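PDB 2D2E: SufC protein from Thermus thermophilus, which probably binds and hydrolyses ATP as the cytoplasmic ABC-type ATPase of the Suf system, which assembles iron-sulfur clusters. Local coordinates for residues D8-I13 / V57-I62; T17-V22 / H215-G220; V22-P27 / G195-T200; G81-F86 / T163-D168. All coordinates share one frame; numbering follows the deposited sequence.

Interaction 1: D8-I13 / V57-I62; sequences DLWASI and VERGEI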
# COMPACT_ATOMS: atom_id res chain seq x y z
N ASP A 8 -19.28 -0.82 3.16
CA ASP A 8 -20.36 -0.45 2.22
C ASP A 8 -19.99 0.77 1.39
O ASP A 8 -20.76 1.74 1.32
CB ASP A 8 -21.64 -0.20 3.00
CG ASP A 8 -22.86 0.06 2.16
OD1 ASP A 8 -23.06 -0.64 1.14
OD2 ASP A 8 -23.65 0.98 2.50
N LEU A 9 -18.82 0.71 0.76
CA LEU A 9 -18.34 1.84 -0.01
C LEU A 9 -18.84 1.91 -1.45
O LEU A 9 -18.68 0.97 -2.21
CB LEU A 9 -16.80 1.84 -0.01
CG LEU A 9 -16.15 3.07 -0.62
CD1 LEU A 9 -16.45 4.30 0.26
CD2 LEU A 9 -14.65 2.86 -0.72
N TRP A 10 -19.45 3.04 -1.79
CA TRP A 10 -19.93 3.29 -3.14
C TRP A 10 -19.24 4.54 -3.62
O TRP A 10 -19.21 5.55 -2.91
CB TRP A 10 -21.46 3.48 -3.16
CG TRP A 10 -22.20 2.26 -2.75
CD1 TRP A 10 -22.35 1.78 -1.48
CD2 TRP A 10 -22.85 1.34 -3.62
NE1 TRP A 10 -23.05 0.60 -1.51
CE2 TRP A 10 -23.37 0.30 -2.81
CE3 TRP A 10 -23.04 1.27 -5.02
CZ2 TRP A 10 -24.07 -0.78 -3.34
CZ3 TRP A 10 -23.74 0.19 -5.54
CH2 TRP A 10 -24.24 -0.82 -4.71
N ALA A 11 -18.68 4.51 -4.83
CA ALA A 11 -17.97 5.67 -5.33
C ALA A 11 -18.08 5.76 -6.84
O ALA A 11 -18.32 4.76 -7.52
CB ALA A 11 -16.50 5.60 -4.92
N SER A 12 -17.93 6.97 -7.35
CA SER A 12 -18.00 7.20 -8.79
C SER A 12 -16.93 8.19 -9.25
O SER A 12 -16.30 8.84 -8.42
CB SER A 12 -19.41 7.70 -9.16
OG SER A 12 -19.93 8.57 -8.18
N ILE A 13 -16.68 8.24 -10.55
CA ILE A 13 -15.71 9.18 -11.13
C ILE A 13 -16.30 9.60 -12.47
O ILE A 13 -17.17 8.89 -12.98
CB ILE A 13 -14.31 8.57 -11.29
CG1 ILE A 13 -13.33 9.65 -11.75
CG2 ILE A 13 -14.37 7.40 -12.25
CD1 ILE A 13 -11.87 9.21 -11.75
N VAL A 57 -17.44 9.93 -3.23
CA VAL A 57 -17.95 8.81 -2.44
C VAL A 57 -19.45 9.04 -2.21
O VAL A 57 -19.86 10.07 -1.68
CB VAL A 57 -17.18 8.67 -1.09
CG1 VAL A 57 -17.86 7.63 -0.20
CG2 VAL A 57 -15.72 8.30 -1.38
N GLU A 58 -20.25 8.07 -2.64
CA GLU A 58 -21.70 8.14 -2.54
C GLU A 58 -22.26 7.58 -1.24
O GLU A 58 -23.27 8.06 -0.73
CB GLU A 58 -22.31 7.36 -3.70
CG GLU A 58 -21.73 7.73 -5.04
CD GLU A 58 -22.64 8.65 -5.82
OE1 GLU A 58 -23.31 9.49 -5.18
OE2 GLU A 58 -22.67 8.54 -7.06
N ARG A 59 -21.61 6.56 -0.73
CA ARG A 59 -22.07 5.92 0.49
C ARG A 59 -20.89 5.15 1.07
O ARG A 59 -19.91 4.89 0.36
CB ARG A 59 -23.21 4.96 0.14
CG ARG A 59 -23.68 4.12 1.30
CD ARG A 59 -24.63 3.01 0.87
NE ARG A 59 -25.96 3.49 0.56
CZ ARG A 59 -27.08 2.90 0.97
NH1 ARG A 59 -27.01 1.80 1.72
NH2 ARG A 59 -28.26 3.41 0.64
N GLY A 60 -20.96 4.84 2.37
CA GLY A 60 -19.89 4.08 3.00
C GLY A 60 -18.93 4.82 3.90
O GLY A 60 -19.00 6.04 4.06
N GLU A 61 -18.02 4.06 4.50
CA GLU A 61 -17.01 4.61 5.40
C GLU A 61 -15.71 3.84 5.26
O GLU A 61 -15.69 2.73 4.73
CB GLU A 61 -17.45 4.46 6.85
CG GLU A 61 -18.64 5.26 7.28
CD GLU A 61 -18.91 5.05 8.75
OE1 GLU A 61 -19.18 3.89 9.14
OE2 GLU A 61 -18.83 6.03 9.52
N ILE A 62 -14.63 4.46 5.71
CA ILE A 62 -13.32 3.82 5.75
C ILE A 62 -12.87 4.11 7.20
O ILE A 62 -12.60 5.27 7.56
CB ILE A 62 -12.32 4.43 4.76
CG1 ILE A 62 -12.78 4.17 3.32
CG2 ILE A 62 -10.95 3.79 4.97
CD1 ILE A 62 -11.76 4.56 2.26
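W10 and R59 form an antiparallel hydrogen-bonded pair, and A11 faces V57 as the next, non-hydrogen-bonded one. The register slips between them because E58 and R59 both lie opposite W10, a classic beta bulge. W10 N bonds R59 O at 2.9 Å and nearly straight, 172°, while W10 O takes E58 N at 2.7 Å and, weakly, R59 N. G60 follows, its positive phi suited to glycine where the chain passes close to the backbone of D8 and L9. The side chains of W10 and R59 lie alongside, pointing the same way, R59 CD 3.5 Å from W10 CD1. In the indole plane, W10 NE1 donates to D8 OD1 at 2.9 Å, reaching it from above the carboxylate plane. With an alanine here in place of D8, the indole N-H is likely to lose its acceptor and the ring to be freer to turn. S12 OG gives its hydrogen to E58 OE2. On the other face, branched L9 and V57 cross at about a right angle, CD1 to CG1 3.6 Å. This bulged pairing belongs to the antiparallel beta subdomain of the ABC ATPase fold, joining strand 3-13 to strands 56-58 and 60-64 beside the P-loop helix 42-50.

Interaction 2: T17-V22 / H215-G220; sequences TILKGV and HVMMDG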
# COMPACT_ATOMS: atom_id res chain seq x y z
N THR A 17 -20.51 5.13 -11.72
CA THR A 17 -20.27 4.35 -10.50
C THR A 17 -19.25 3.24 -10.74
O THR A 17 -19.47 2.34 -11.56
CB THR A 17 -21.57 3.70 -9.98
OG1 THR A 17 -22.56 4.70 -9.79
CG2 THR A 17 -21.31 3.00 -8.65
N ILE A 18 -18.13 3.31 -10.01
CA ILE A 18 -17.11 2.29 -10.16
C ILE A 18 -17.05 1.33 -8.97
O ILE A 18 -16.85 0.14 -9.17
CB ILE A 18 -15.70 2.90 -10.42
CG1 ILE A 18 -15.23 3.72 -9.22
CG2 ILE A 18 -15.73 3.74 -11.70
CD1 ILE A 18 -15.89 5.05 -9.08
N LEU A 19 -17.22 1.84 -7.75
CA LEU A 19 -17.22 0.95 -6.58
C LEU A 19 -18.68 0.74 -6.17
O LEU A 19 -19.44 1.70 -5.98
CB LEU A 19 -16.42 1.51 -5.41
CG LEU A 19 -14.92 1.72 -5.65
CD1 LEU A 19 -14.23 2.10 -4.33
CD2 LEU A 19 -14.30 0.44 -6.23
N LYS A 20 -19.06 -0.53 -6.08
CA LYS A 20 -20.44 -0.89 -5.80
C LYS A 20 -20.66 -1.67 -4.53
O LYS A 20 -21.14 -2.80 -4.57
CB LYS A 20 -20.98 -1.65 -7.02
CG LYS A 20 -20.99 -0.81 -8.30
CD LYS A 20 -21.27 -1.64 -9.55
CE LYS A 20 -21.31 -0.76 -10.78
NZ LYS A 20 -21.37 -1.56 -12.04
N GLY A 21 -20.31 -1.06 -3.40
CA GLY A 21 -20.51 -1.70 -2.10
C GLY A 21 -19.35 -2.57 -1.67
O GLY A 21 -19.51 -3.77 -1.48
N VAL A 22 -18.20 -1.94 -1.52
CA VAL A 22 -16.97 -2.63 -1.12
C VAL A 22 -16.96 -2.86 0.38
O VAL A 22 -17.18 -1.94 1.15
CB VAL A 22 -15.74 -1.78 -1.48
CG1 VAL A 22 -14.45 -2.48 -0.98
CG2 VAL A 22 -15.64 -1.59 -2.99
N HIS A 215 -8.76 -11.23 -1.14
CA HIS A 215 -10.08 -10.68 -1.51
C HIS A 215 -10.03 -10.52 -3.03
O HIS A 215 -9.01 -10.08 -3.55
CB HIS A 215 -10.29 -9.29 -0.90
CG HIS A 215 -10.08 -9.24 0.57
ND1 HIS A 215 -11.11 -9.27 1.48
CD2 HIS A 215 -8.93 -9.16 1.30
CE1 HIS A 215 -10.62 -9.21 2.71
NE2 HIS A 215 -9.30 -9.14 2.63
N VAL A 216 -11.11 -10.87 -3.73
CA VAL A 216 -11.11 -10.69 -5.19
C VAL A 216 -12.25 -9.75 -5.58
O VAL A 216 -13.41 -9.97 -5.20
CB VAL A 216 -11.30 -12.01 -5.94
CG1 VAL A 216 -11.10 -11.76 -7.46
CG2 VAL A 216 -10.31 -13.05 -5.46
N MET A 217 -11.90 -8.71 -6.33
CA MET A 217 -12.89 -7.72 -6.74
C MET A 217 -13.27 -7.77 -8.21
O MET A 217 -12.42 -7.72 -9.09
CB MET A 217 -12.37 -6.30 -6.39
CG MET A 217 -13.38 -5.17 -6.66
SD MET A 217 -12.90 -3.54 -5.98
CE MET A 217 -12.29 -3.97 -4.45
N MET A 218 -14.58 -7.88 -8.45
CA MET A 218 -15.11 -7.87 -9.81
C MET A 218 -16.35 -7.00 -9.78
O MET A 218 -17.12 -7.01 -8.81
CB MET A 218 -15.49 -9.27 -10.26
CG MET A 218 -14.30 -10.21 -10.34
SD MET A 218 -14.90 -11.79 -10.94
CE MET A 218 -13.48 -12.76 -10.75
N ASP A 219 -16.54 -6.26 -10.87
CA ASP A 219 -17.69 -5.37 -11.00
C ASP A 219 -17.87 -4.47 -9.77
O ASP A 219 -18.97 -4.32 -9.24
CB ASP A 219 -18.97 -6.19 -11.26
CG ASP A 219 -18.91 -6.94 -12.60
OD1 ASP A 219 -18.59 -6.31 -13.62
OD2 ASP A 219 -19.20 -8.15 -12.62
N GLY A 220 -16.76 -3.90 -9.30
CA GLY A 220 -16.82 -2.97 -8.19
C GLY A 220 -17.09 -3.47 -6.78
O GLY A 220 -17.34 -2.66 -5.90
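K20 rests on D219 and G220, the two-residue type I' turn of the hairpin formed by strands 213-218 and 221-226. Contact is thus made between the bulged strand 16-27 of the antiparallel subdomain and the far end of the mixed core sheet. Both turn residues have positive phi; glycine accepts this readily, and a CB on G220 would collide with I18 O. K20 CB lies 3.9 Å from G220 O and almost as near D219 O. CG stays near D219 O, and CD comes closest to it, 3.5 Å from D219 O. The extended chain then carries NZ onward, leaving it 5.7 Å from D219 OD1, near enough for a weak electrostatic attraction at most. Lysine fits here because its methylenes can lie along the turn while its amine lies beyond it. Flexible M217 points at the strand, its SD packing against L19 CD2 at 4.2 Å and its CE against V22 CG1. M217 also touches the P-loop, where G41 belongs to the ADP site, empty in this model. K20 O takes R221 NH2. One backbone bond joins the two segments, K20 N to G220 O at 2.7 Å and 162°, and V22 CG2 rests on that same carbonyl oxygen at 3.5 Å.

Interaction 3: V22-P27 / G195-T200; sequences VNLVVP and GALVIT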
# COMPACT_ATOMS: atom_id res chain seq x y z
N VAL A 22 -18.20 -1.94 -1.52
CA VAL A 22 -16.97 -2.63 -1.12
C VAL A 22 -16.96 -2.86 0.38
O VAL A 22 -17.18 -1.94 1.15
CB VAL A 22 -15.74 -1.78 -1.48
CG1 VAL A 22 -14.45 -2.48 -0.98
CG2 VAL A 22 -15.64 -1.59 -2.99
N ASN A 23 -16.75 -4.11 0.77
CA ASN A 23 -16.63 -4.48 2.19
C ASN A 23 -15.32 -5.25 2.27
O ASN A 23 -15.19 -6.31 1.67
CB ASN A 23 -17.80 -5.34 2.62
CG ASN A 23 -19.09 -4.55 2.69
OD1 ASN A 23 -19.18 -3.59 3.45
ND2 ASN A 23 -20.07 -4.93 1.88
N LEU A 24 -14.35 -4.70 3.01
CA LEU A 24 -13.04 -5.32 3.10
C LEU A 24 -12.42 -4.94 4.43
O LEU A 24 -12.24 -3.77 4.71
CB LEU A 24 -12.15 -4.81 1.94
CG LEU A 24 -10.89 -5.61 1.56
CD1 LEU A 24 -10.42 -5.20 0.18
CD2 LEU A 24 -9.79 -5.38 2.57
N VAL A 25 -12.08 -5.94 5.25
CA VAL A 25 -11.47 -5.70 6.56
C VAL A 25 -10.07 -6.29 6.66
O VAL A 25 -9.88 -7.46 6.34
CB VAL A 25 -12.31 -6.36 7.70
CG1 VAL A 25 -11.60 -6.22 9.03
CG2 VAL A 25 -13.66 -5.68 7.80
N VAL A 26 -9.08 -5.49 7.07
CA VAL A 26 -7.72 -6.01 7.27
C VAL A 26 -7.36 -5.82 8.75
O VAL A 26 -7.13 -4.70 9.20
CB VAL A 26 -6.67 -5.26 6.44
CG1 VAL A 26 -5.28 -5.89 6.65
CG2 VAL A 26 -7.02 -5.32 4.95
N PRO A 27 -7.30 -6.92 9.51
CA PRO A 27 -6.95 -6.78 10.93
C PRO A 27 -5.50 -6.35 11.09
O PRO A 27 -4.63 -6.78 10.33
CB PRO A 27 -7.13 -8.20 11.48
CG PRO A 27 -8.18 -8.82 10.57
CD PRO A 27 -7.71 -8.30 9.19
N GLY A 195 -0.66 -3.50 9.57
CA GLY A 195 -1.55 -4.25 8.70
C GLY A 195 -1.29 -3.76 7.28
O GLY A 195 -0.94 -2.59 7.08
N ALA A 196 -1.44 -4.63 6.29
CA ALA A 196 -1.22 -4.21 4.91
C ALA A 196 -2.20 -4.84 3.93
O ALA A 196 -2.72 -5.94 4.17
CB ALA A 196 0.20 -4.58 4.48
N LEU A 197 -2.44 -4.13 2.83
CA LEU A 197 -3.29 -4.65 1.76
C LEU A 197 -2.44 -4.48 0.51
O LEU A 197 -2.08 -3.36 0.15
CB LEU A 197 -4.58 -3.81 1.64
CG LEU A 197 -5.55 -4.27 0.53
CD1 LEU A 197 -6.06 -5.68 0.82
CD2 LEU A 197 -6.70 -3.30 0.40
N VAL A 198 -2.12 -5.59 -0.16
CA VAL A 198 -1.33 -5.57 -1.38
C VAL A 198 -2.32 -5.76 -2.52
O VAL A 198 -3.04 -6.79 -2.57
CB VAL A 198 -0.30 -6.72 -1.36
CG1 VAL A 198 0.51 -6.76 -2.65
CG2 VAL A 198 0.63 -6.54 -0.17
N ILE A 199 -2.40 -4.77 -3.40
CA ILE A 199 -3.32 -4.80 -4.54
C ILE A 199 -2.52 -5.27 -5.74
O ILE A 199 -1.44 -4.75 -6.02
CB ILE A 199 -3.91 -3.38 -4.79
CG1 ILE A 199 -4.65 -2.95 -3.52
CG2 ILE A 199 -4.86 -3.38 -6.01
CD1 ILE A 199 -5.12 -1.49 -3.56
N THR A 200 -3.04 -6.27 -6.46
CA THR A 200 -2.29 -6.79 -7.58
C THR A 200 -3.23 -7.49 -8.56
O THR A 200 -4.33 -7.92 -8.19
CB THR A 200 -1.24 -7.81 -7.03
OG1 THR A 200 -0.42 -8.31 -8.09
CG2 THR A 200 -1.94 -8.99 -6.38
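With CG trans to the backbone N in both L24 and L197 (chi1 -162° and 180°), side chains that already start toward the other strand carry their methyl ends on to meet. They meet tip to tip: L24 CD2 lies 4.1 Å from L197 CD1, and the other two methyls, L24 CD1 and L197 CD2, are 4.2 Å apart. Two residues along, V26 also points across. Its branches divide the work, CG1 settling on the backbone at A196 O, 3.6 Å away, and CG2 touching L197 CD1 at 4.3 Å. L197 CD1 thus touches both L24 and V26, which suits a long, branched, apolar side chain. The shorter valine suits the end where the chains converge. There P27 and G195 bring their CA atoms to 6.4 Å, and P27 O lies 4.3 Å from G195 CA. No hydrogen bond joins the segments, whose axes approach to 6.7 Å and run at 136°, so this is packing between sheets and not pairing within one. H32 of strand 31-35 touches both V26 and L197, while I6 of strand 3-13 backs L24. The result is a buried apolar layer where the antiparallel beta subdomain packs on the mixed core sheet, as in the nucleotide-binding domains of ABC ATPases, here not far from K42 of the ADP site.

Interaction 4: G81-F86 / T163-D168; sequences GLFLAF and TYAVLD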
# COMPACT_ATOMS: atom_id res chain seq x y z
N GLY A 81 -1.91 7.23 10.81
CA GLY A 81 -1.22 5.96 10.62
C GLY A 81 -1.29 5.30 9.24
O GLY A 81 -0.75 4.22 9.06
N LEU A 82 -1.95 5.94 8.28
CA LEU A 82 -2.05 5.35 6.93
C LEU A 82 -0.84 5.78 6.11
O LEU A 82 -0.59 6.96 5.93
CB LEU A 82 -3.34 5.79 6.25
CG LEU A 82 -3.67 5.13 4.91
CD1 LEU A 82 -3.97 3.63 5.08
CD2 LEU A 82 -4.89 5.82 4.32
N PHE A 83 -0.10 4.81 5.57
CA PHE A 83 1.09 5.12 4.80
C PHE A 83 0.83 6.02 3.58
O PHE A 83 -0.03 5.75 2.74
CB PHE A 83 1.79 3.83 4.35
CG PHE A 83 3.05 4.07 3.60
CD1 PHE A 83 4.09 4.80 4.17
CD2 PHE A 83 3.24 3.52 2.33
CE1 PHE A 83 5.29 5.00 3.50
CE2 PHE A 83 4.43 3.71 1.65
CZ PHE A 83 5.46 4.44 2.24
N LEU A 84 1.59 7.10 3.51
CA LEU A 84 1.51 8.04 2.40
C LEU A 84 2.93 8.38 2.02
O LEU A 84 3.61 9.10 2.75
CB LEU A 84 0.76 9.32 2.79
CG LEU A 84 0.66 10.36 1.66
CD1 LEU A 84 -0.04 9.74 0.45
CD2 LEU A 84 -0.10 11.60 2.15
N ALA A 85 3.39 7.85 0.90
CA ALA A 85 4.75 8.12 0.45
C ALA A 85 4.86 9.56 -0.03
O ALA A 85 3.92 10.11 -0.62
CB ALA A 85 5.12 7.16 -0.67
N PHE A 86 6.01 10.17 0.24
CA PHE A 86 6.28 11.56 -0.15
C PHE A 86 6.74 11.53 -1.60
O PHE A 86 7.60 10.73 -1.97
CB PHE A 86 7.41 12.13 0.72
CG PHE A 86 7.41 13.62 0.82
CD1 PHE A 86 6.85 14.26 1.92
CD2 PHE A 86 8.00 14.40 -0.18
CE1 PHE A 86 6.87 15.65 2.04
CE2 PHE A 86 8.03 15.80 -0.07
CZ PHE A 86 7.47 16.42 1.04
N THR A 163 0.94 2.53 10.46
CA THR A 163 0.21 1.43 11.08
C THR A 163 -0.40 0.56 10.00
O THR A 163 -0.46 -0.65 10.16
CB THR A 163 -0.90 1.97 11.99
OG1 THR A 163 -0.29 2.76 13.02
CG2 THR A 163 -1.69 0.86 12.62
N TYR A 164 -0.88 1.19 8.93
CA TYR A 164 -1.44 0.43 7.82
C TYR A 164 -0.82 0.94 6.52
O TYR A 164 -0.51 2.11 6.39
CB TYR A 164 -2.96 0.61 7.71
CG TYR A 164 -3.72 0.05 8.88
CD1 TYR A 164 -4.08 0.86 9.95
CD2 TYR A 164 -4.05 -1.30 8.92
CE1 TYR A 164 -4.76 0.34 11.05
CE2 TYR A 164 -4.73 -1.84 10.01
CZ TYR A 164 -5.08 -1.01 11.07
OH TYR A 164 -5.77 -1.55 12.14
N ALA A 165 -0.65 0.04 5.56
CA ALA A 165 -0.12 0.42 4.25
C ALA A 165 -0.90 -0.29 3.17
O ALA A 165 -1.12 -1.50 3.24
CB ALA A 165 1.37 0.06 4.13
N VAL A 166 -1.26 0.47 2.14
CA VAL A 166 -2.01 -0.07 1.00
C VAL A 166 -1.01 0.09 -0.14
O VAL A 166 -0.64 1.23 -0.48
CB VAL A 166 -3.28 0.76 0.72
CG1 VAL A 166 -4.01 0.22 -0.54
CG2 VAL A 166 -4.21 0.70 1.91
N LEU A 167 -0.56 -1.03 -0.69
CA LEU A 167 0.46 -1.02 -1.74
C LEU A 167 -0.05 -1.60 -3.03
O LEU A 167 -0.28 -2.81 -3.13
CB LEU A 167 1.66 -1.83 -1.28
CG LEU A 167 2.16 -1.32 0.07
CD1 LEU A 167 3.30 -2.21 0.53
CD2 LEU A 167 2.60 0.14 -0.05
N ASP A 168 -0.22 -0.75 -4.04
CA ASP A 168 -0.75 -1.24 -5.31
C ASP A 168 0.44 -1.54 -6.23
O ASP A 168 1.15 -0.62 -6.66
CB ASP A 168 -1.69 -0.20 -5.91
CG ASP A 168 -2.43 -0.72 -7.15
OD1 ASP A 168 -3.46 -0.11 -7.53
OD2 ASP A 168 -1.98 -1.72 -7.74
O HOH W 1 -1.42 3.27 2.55
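F83 leans over A165 and L167, while L82 turns to the other side of the strand, to Y164 and V166. F83 CB points toward the strand and meets A165 CB at 3.8 Å; alanine allows this closeness. With CG trans to the backbone N (chi1 -178°), the ring is then carried to L167, which it crosses at about a right angle, F83 CD2 to L167 CD2 4.2 Å. One ring face carries A85 N, 4.1 Å above its centre. L82 likewise crosses Y164 at about a right angle, its CD1 4.1 Å from Y164 CB, and the same methyl touches V166 CG2. The tyrosine ring leads away, and its hydroxyl bonds D65. G81, ending helix 74-79 in a Schellman motif, has a positive phi that suits glycine, and a CB there would strike T163 OG1. Its carbonyl is gripped twice: G81 O takes T163 N at 2.8 Å, in the carbonyl plane, and Y164 N at 3.0 Å. F83 N then donates to Y164 O at 2.9 Å, nearly along the C=O axis. Beyond this single bridge a water joins F83 O to V166 N. Strand 164-168, probably the Walker B strand, since D168 bonds S43 of the nucleotide site, thus has Y164 N, Y164 O and V166 N on this edge paired with the loop or the water, with apolar side chains closing over both sides.

In the fold
From the N terminus, strand 3-13 is followed directly by strand 16-27, its neighbour in the antiparallel sheet. Interaction 1 closes the first loop, round the P-loop helix 42-50, bringing 57-62 back to 8-13. Strand 16-27 then supplies two long-range contacts, interactions 2 and 3, which share V22; both cross interaction 1, since each opens inside its loop and closes far beyond it. Interaction 3 is nested within interaction 2, and interaction 4 within both, after interaction 1 has closed. Interactions 2 and 3 join the antiparallel subdomain to the mixed sheet, at the hairpin turn and in the core. Interaction 4 fastens the loop after helix 74-79 to strand 164-168, which pairs with strand 195-199 of interaction 3.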